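Local structure of lipid II:glycine glycyltransferase (Staphylococcus aureus, 6SNR) at residues Val15-Thr27 with Leu308-Tyr320. The protein probably adds the first glycine of the pentaglycine cross-bridge to the lysine of lipid II, using glycyl-tRNA as donor, in staphylococcal cell-wall synthesis. Sequence-based numbering, arbitrary orientation.
Sequences VKSHPNGDLLQLT and LLMFAGSKSYYLY
Tyr317 and Lys315 reach from a beta hairpin, strands 302-312 and 315-323 joined by a type II' turn from Ala312 to Lys315, to the segment 18-26, a turn and then a short 3-10 stretch at 23-25, that follows helix 8-17. The hairpin belongs to one of the two seven-stranded mixed sheets of this FemABX-family enzyme; segment 18-26 touches strand 68-78 of the other, so the contact bridges the two.

Traced outward from CB, Lys315 shows how. With CG beside the backbone N, the chain stays extended beyond CG and so carries NZ out to the carbonyls of the facing turn. The first contact there is made by CD, 3.6 Å from Gly21 O, and CE lies nearer to that oxygen than to Pro19 O. NZ, finally, donates to Gly21 O at 2.6 Å, almost straight on to the carbonyl (C=O...N 169°), and also forms a salt bridge with Asp110.

The hydroxyl of Tyr317 works in both directions. It donates to Asp22 OD1 at 2.8 Å, arriving from above the carboxylate plane, which stands 83° from the ring, and it accepts from Leu23 N at 3.1 Å in a nearly linear bond (170°). These two bonds fix the position of the phenol oxygen, while OD2 of the same carboxylate accepts from Leu24 N, an Asx turn that holds Asp22 in place.

Apolar packing flanks this polar group: Leu23 CB lies 3.7 Å from Tyr317 CE1, its CD2 lies more loosely over one ring face and meets Met310 CB, and Leu26 CD1 touches Ala312 CB. At the turn, one water sits between Val15 O and Ala312 O, within hydrogen-bonding distance of both, a second links Lys16 O to Ser314 N, and Gly313 CA approaches Lys16 O at 3.5 Å in a CA-H...O contact.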
loop_
_atom_site.group_PDB
_atom_site.type_symbol
_atom_site.label_atom_id
_atom_site.label_comp_id
_atom_site.label_asym_id
_atom_site.label_seq_id
_atom_site.Cartn_x
_atom_site.Cartn_y
_atom_site.Cartn_z
ATOM N N VAL A 15 -10.248 -14.076 8.386
ATOM C CA VAL A 15 -9.450 -12.840 8.523
ATOM C C VAL A 15 -9.858 -11.762 7.495
ATOM O O VAL A 15 -10.032 -10.600 7.828
ATOM C CB VAL A 15 -7.936 -13.132 8.401
ATOM C CG1 VAL A 15 -7.079 -11.845 8.413
ATOM C CG2 VAL A 15 -7.472 -14.109 9.516
ATOM N N LYS A 16 -10.075 -12.208 6.274
ATOM C CA LYS A 16 -10.374 -11.285 5.186
ATOM C C LYS A 16 -11.728 -10.634 5.392
ATOM O O LYS A 16 -11.877 -9.452 5.043
ATOM C CB LYS A 16 -10.265 -12.007 3.839
ATOM C CG LYS A 16 -8.823 -12.284 3.427
ATOM C CD LYS A 16 -8.691 -13.121 2.166
ATOM C CE LYS A 16 -7.312 -13.153 1.562
ATOM N NZ LYS A 16 -7.246 -13.785 0.196
ATOM N N SER A 17 -12.692 -11.335 5.977
ATOM C CA SER A 17 -14.036 -10.749 6.230
ATOM C C SER A 17 -14.279 -10.123 7.609
ATOM O O SER A 17 -15.328 -9.497 7.859
ATOM C CB SER A 17 -15.103 -11.812 5.978
ATOM O OG SER A 17 -14.956 -12.944 6.778
ATOM N N HIS A 18 -13.318 -10.261 8.519
ATOM C CA HIS A 18 -13.520 -9.695 9.844
ATOM C C HIS A 18 -13.094 -8.218 9.865
ATOM O O HIS A 18 -12.032 -7.883 9.342
ATOM C CB HIS A 18 -12.735 -10.483 10.875
ATOM C CG HIS A 18 -13.141 -10.174 12.266
ATOM N ND1 HIS A 18 -13.971 -10.978 13.016
ATOM C CD2 HIS A 18 -12.875 -9.095 13.033
ATOM C CE1 HIS A 18 -14.157 -10.426 14.199
ATOM N NE2 HIS A 18 -13.501 -9.285 14.237
ATOM N N PRO A 19 -13.860 -7.352 10.541
ATOM C CA PRO A 19 -13.451 -5.943 10.628
ATOM C C PRO A 19 -12.026 -5.728 11.172
ATOM O O PRO A 19 -11.390 -4.706 10.847
ATOM C CB PRO A 19 -14.491 -5.352 11.574
ATOM C CG PRO A 19 -15.684 -6.143 11.335
ATOM C CD PRO A 19 -15.201 -7.550 11.136
ATOM N N ASN A 20 -11.586 -6.623 12.074
ATOM C CA ASN A 20 -10.246 -6.580 12.655
ATOM C C ASN A 20 -9.217 -7.517 12.030
ATOM O O ASN A 20 -8.159 -7.739 12.617
ATOM C CB ASN A 20 -10.319 -6.806 14.166
ATOM C CG ASN A 20 -11.084 -5.701 14.889
ATOM O OD1 ASN A 20 -11.123 -4.548 14.451
ATOM N ND2 ASN A 20 -11.621 -6.033 16.055
ATOM N N GLY A 21 -9.529 -8.059 10.853
ATOM C CA GLY A 21 -8.560 -8.752 10.046
ATOM C C GLY A 21 -7.463 -7.863 9.496
ATOM O O GLY A 21 -7.556 -6.629 9.564
ATOM N N ASP A 22 -6.397 -8.487 9.012
ATOM C CA ASP A 22 -5.232 -7.737 8.516
ATOM C C ASP A 22 -4.393 -8.676 7.703
ATOM O O ASP A 22 -4.348 -9.913 7.976
ATOM C CB ASP A 22 -4.393 -7.125 9.660
ATOM C CG ASP A 22 -3.392 -6.098 9.158
ATOM O OD1 ASP A 22 -3.884 -4.966 8.846
ATOM O OD2 ASP A 22 -2.200 -6.401 8.989
ATOM N N LEU A 23 -3.656 -8.106 6.755
ATOM C CA LEU A 23 -2.622 -8.805 5.998
ATOM C C LEU A 23 -1.671 -9.653 6.905
ATOM O O LEU A 23 -1.284 -10.782 6.544
ATOM C CB LEU A 23 -1.797 -7.785 5.213
ATOM C CG LEU A 23 -0.615 -8.250 4.423
ATOM C CD1 LEU A 23 -1.091 -9.142 3.281
ATOM C CD2 LEU A 23 0.251 -7.071 3.932
ATOM N N LEU A 24 -1.260 -9.107 8.053
ATOM C CA LEU A 24 -0.235 -9.745 8.861
ATOM C C LEU A 24 -0.755 -10.979 9.632
ATOM O O LEU A 24 0.056 -11.650 10.260
ATOM C CB LEU A 24 0.407 -8.710 9.814
ATOM C CG LEU A 24 1.061 -7.477 9.216
ATOM C CD1 LEU A 24 2.035 -6.784 10.192
ATOM C CD2 LEU A 24 1.583 -7.548 7.803
ATOM N N GLN A 25 -2.064 -11.280 9.517
ATOM C CA GLN A 25 -2.669 -12.492 10.064
ATOM C C GLN A 25 -2.964 -13.572 9.014
ATOM O O GLN A 25 -3.527 -14.626 9.362
ATOM C CB GLN A 25 -3.883 -12.188 10.892
ATOM C CG GLN A 25 -3.556 -11.496 12.223
ATOM C CD GLN A 25 -2.923 -12.502 13.185
ATOM O OE1 GLN A 25 -1.679 -12.509 13.487
ATOM N NE2 GLN A 25 -3.738 -13.370 13.592
ATOM N N LEU A 26 -2.628 -13.311 7.763
ATOM C CA LEU A 26 -2.848 -14.319 6.691
ATOM C C LEU A 26 -1.787 -15.395 6.710
ATOM O O LEU A 26 -0.600 -15.143 6.950
ATOM C CB LEU A 26 -2.878 -13.656 5.290
ATOM C CG LEU A 26 -3.985 -12.623 5.071
ATOM C CD1 LEU A 26 -3.874 -12.072 3.646
ATOM C CD2 LEU A 26 -5.348 -13.253 5.290
ATOM N N THR A 27 -2.199 -16.621 6.341
ATOM C CA THR A 27 -1.268 -17.697 6.312
ATOM C C THR A 27 -0.079 -17.514 5.356
ATOM O O THR A 27 1.026 -17.919 5.659
ATOM C CB THR A 27 -1.940 -19.083 6.085
ATOM O OG1 THR A 27 -2.442 -19.172 4.734
ATOM C CG2 THR A 27 -3.038 -19.360 7.053
ATOM N N LEU A 308 4.450 -2.135 -5.041
ATOM C CA LEU A 308 3.778 -3.349 -4.610
ATOM C C LEU A 308 2.521 -3.029 -3.803
ATOM O O LEU A 308 2.590 -2.237 -2.855
ATOM C CB LEU A 308 4.764 -4.152 -3.790
ATOM C CG LEU A 308 5.889 -4.898 -4.512
ATOM C CD1 LEU A 308 6.925 -5.438 -3.513
ATOM C CD2 LEU A 308 5.340 -6.029 -5.347
ATOM N N LEU A 309 1.391 -3.647 -4.182
ATOM C CA LEU A 309 0.063 -3.429 -3.622
ATOM C C LEU A 309 -0.412 -4.763 -3.053
ATOM O O LEU A 309 -0.393 -5.764 -3.750
ATOM C CB LEU A 309 -0.920 -3.003 -4.711
ATOM C CG LEU A 309 -2.358 -2.722 -4.345
ATOM C CD1 LEU A 309 -2.428 -1.526 -3.416
ATOM C CD2 LEU A 309 -3.243 -2.530 -5.589
ATOM N N MET A 310 -0.744 -4.784 -1.759
ATOM C CA MET A 310 -1.212 -6.017 -1.085
ATOM C C MET A 310 -2.650 -5.930 -0.724
ATOM O O MET A 310 -3.221 -4.839 -0.643
ATOM C CB MET A 310 -0.422 -6.240 0.232
ATOM C CG MET A 310 1.051 -6.029 0.164
ATOM S SD MET A 310 1.899 -6.891 -1.156
ATOM C CE MET A 310 2.444 -5.535 -2.096
ATOM N N PHE A 311 -3.300 -7.068 -0.424
ATOM C CA PHE A 311 -4.693 -7.084 -0.034
ATOM C C PHE A 311 -4.954 -8.063 1.110
ATOM O O PHE A 311 -4.292 -9.122 1.200
ATOM C CB PHE A 311 -5.610 -7.576 -1.146
ATOM C CG PHE A 311 -5.655 -6.647 -2.342
ATOM C CD1 PHE A 311 -4.743 -6.764 -3.371
ATOM C CD2 PHE A 311 -6.599 -5.678 -2.379
ATOM C CE1 PHE A 311 -4.795 -5.880 -4.479
ATOM C CE2 PHE A 311 -6.670 -4.807 -3.452
ATOM C CZ PHE A 311 -5.764 -4.899 -4.492
ATOM N N ALA A 312 -5.943 -7.719 1.892
ATOM C CA ALA A 312 -6.554 -8.615 2.885
ATOM C C ALA A 312 -8.018 -8.311 2.961
ATOM O O ALA A 312 -8.464 -7.497 3.756
ATOM C CB ALA A 312 -5.855 -8.484 4.261
ATOM N N GLY A 313 -8.824 -8.918 2.069
ATOM C CA GLY A 313 -10.219 -8.597 2.043
ATOM C C GLY A 313 -10.467 -7.188 1.559
ATOM O O GLY A 313 -9.899 -6.786 0.516
ATOM N N SER A 314 -11.272 -6.465 2.303
ATOM C CA SER A 314 -11.586 -5.082 1.942
ATOM C C SER A 314 -10.433 -4.111 2.226
ATOM O O SER A 314 -10.540 -2.902 1.878
ATOM C CB SER A 314 -12.852 -4.638 2.632
ATOM O OG SER A 314 -12.625 -4.385 3.978
ATOM N N LYS A 315 -9.336 -4.577 2.829
ATOM C CA LYS A 315 -8.159 -3.703 3.064
ATOM C C LYS A 315 -7.138 -3.893 1.956
ATOM O O LYS A 315 -6.743 -5.002 1.646
ATOM C CB LYS A 315 -7.490 -4.010 4.438
ATOM C CG LYS A 315 -8.382 -3.706 5.620
ATOM C CD LYS A 315 -7.754 -4.112 6.938
ATOM C CE LYS A 315 -8.735 -3.804 8.053
ATOM N NZ LYS A 315 -8.160 -4.086 9.386
ATOM N N SER A 316 -6.680 -2.778 1.368
ATOM C CA SER A 316 -5.545 -2.804 0.487
ATOM C C SER A 316 -4.418 -1.990 1.078
ATOM O O SER A 316 -4.650 -1.092 1.907
ATOM C CB SER A 316 -5.888 -2.303 -0.940
ATOM O OG SER A 316 -6.182 -0.906 -0.962
ATOM N N TYR A 317 -3.194 -2.307 0.663
ATOM C CA TYR A 317 -1.973 -1.704 1.231
ATOM C C TYR A 317 -0.960 -1.344 0.169
ATOM O O TYR A 317 -0.562 -2.193 -0.613
ATOM C CB TYR A 317 -1.269 -2.654 2.218
ATOM C CG TYR A 317 -2.155 -3.310 3.273
ATOM C CD1 TYR A 317 -2.976 -4.386 2.942
ATOM C CD2 TYR A 317 -2.112 -2.914 4.604
ATOM C CE1 TYR A 317 -3.756 -4.973 3.892
ATOM C CE2 TYR A 317 -2.917 -3.496 5.569
ATOM C CZ TYR A 317 -3.702 -4.581 5.219
ATOM O OH TYR A 317 -4.499 -5.221 6.135
ATOM N N TYR A 318 -0.529 -0.073 0.154
ATOM C CA TYR A 318 0.624 0.360 -0.620
ATOM C C TYR A 318 1.859 0.057 0.202
ATOM O O TYR A 318 2.173 0.755 1.154
ATOM C CB TYR A 318 0.476 1.894 -0.893
ATOM C CG TYR A 318 1.753 2.557 -1.372
ATOM C CD1 TYR A 318 2.299 2.237 -2.591
ATOM C CD2 TYR A 318 2.414 3.459 -0.594
ATOM C CE1 TYR A 318 3.456 2.840 -3.068
ATOM C CE2 TYR A 318 3.565 4.090 -1.055
ATOM C CZ TYR A 318 4.067 3.783 -2.298
ATOM O OH TYR A 318 5.245 4.369 -2.791
ATOM N N LEU A 319 2.533 -1.031 -0.130
ATOM C CA LEU A 319 3.593 -1.593 0.712
ATOM C C LEU A 319 4.957 -0.974 0.445
ATOM O O LEU A 319 5.648 -0.612 1.371
ATOM C CB LEU A 319 3.651 -3.116 0.513
ATOM C CG LEU A 319 3.634 -4.121 1.679
ATOM C CD1 LEU A 319 4.711 -5.186 1.566
ATOM C CD2 LEU A 319 3.620 -3.508 3.071
ATOM N N TYR A 320 5.331 -0.837 -0.827
ATOM C CA TYR A 320 6.610 -0.305 -1.245
ATOM C C TYR A 320 6.432 0.389 -2.589
ATOM O O TYR A 320 5.685 -0.095 -3.433
ATOM C CB TYR A 320 7.664 -1.422 -1.434
ATOM C CG TYR A 320 8.127 -2.103 -0.167
ATOM C CD1 TYR A 320 9.054 -1.506 0.642
ATOM C CD2 TYR A 320 7.664 -3.381 0.175
ATOM C CE1 TYR A 320 9.494 -2.119 1.820
ATOM C CE2 TYR A 320 8.083 -4.009 1.345
ATOM C CZ TYR A 320 9.007 -3.382 2.147
ATOM O OH TYR A 320 9.437 -3.980 3.301
HETATM O O HOH W 1 -9.212 -7.821 6.593
HETATM O O HOH W 2 -12.321 -6.887 5.347
#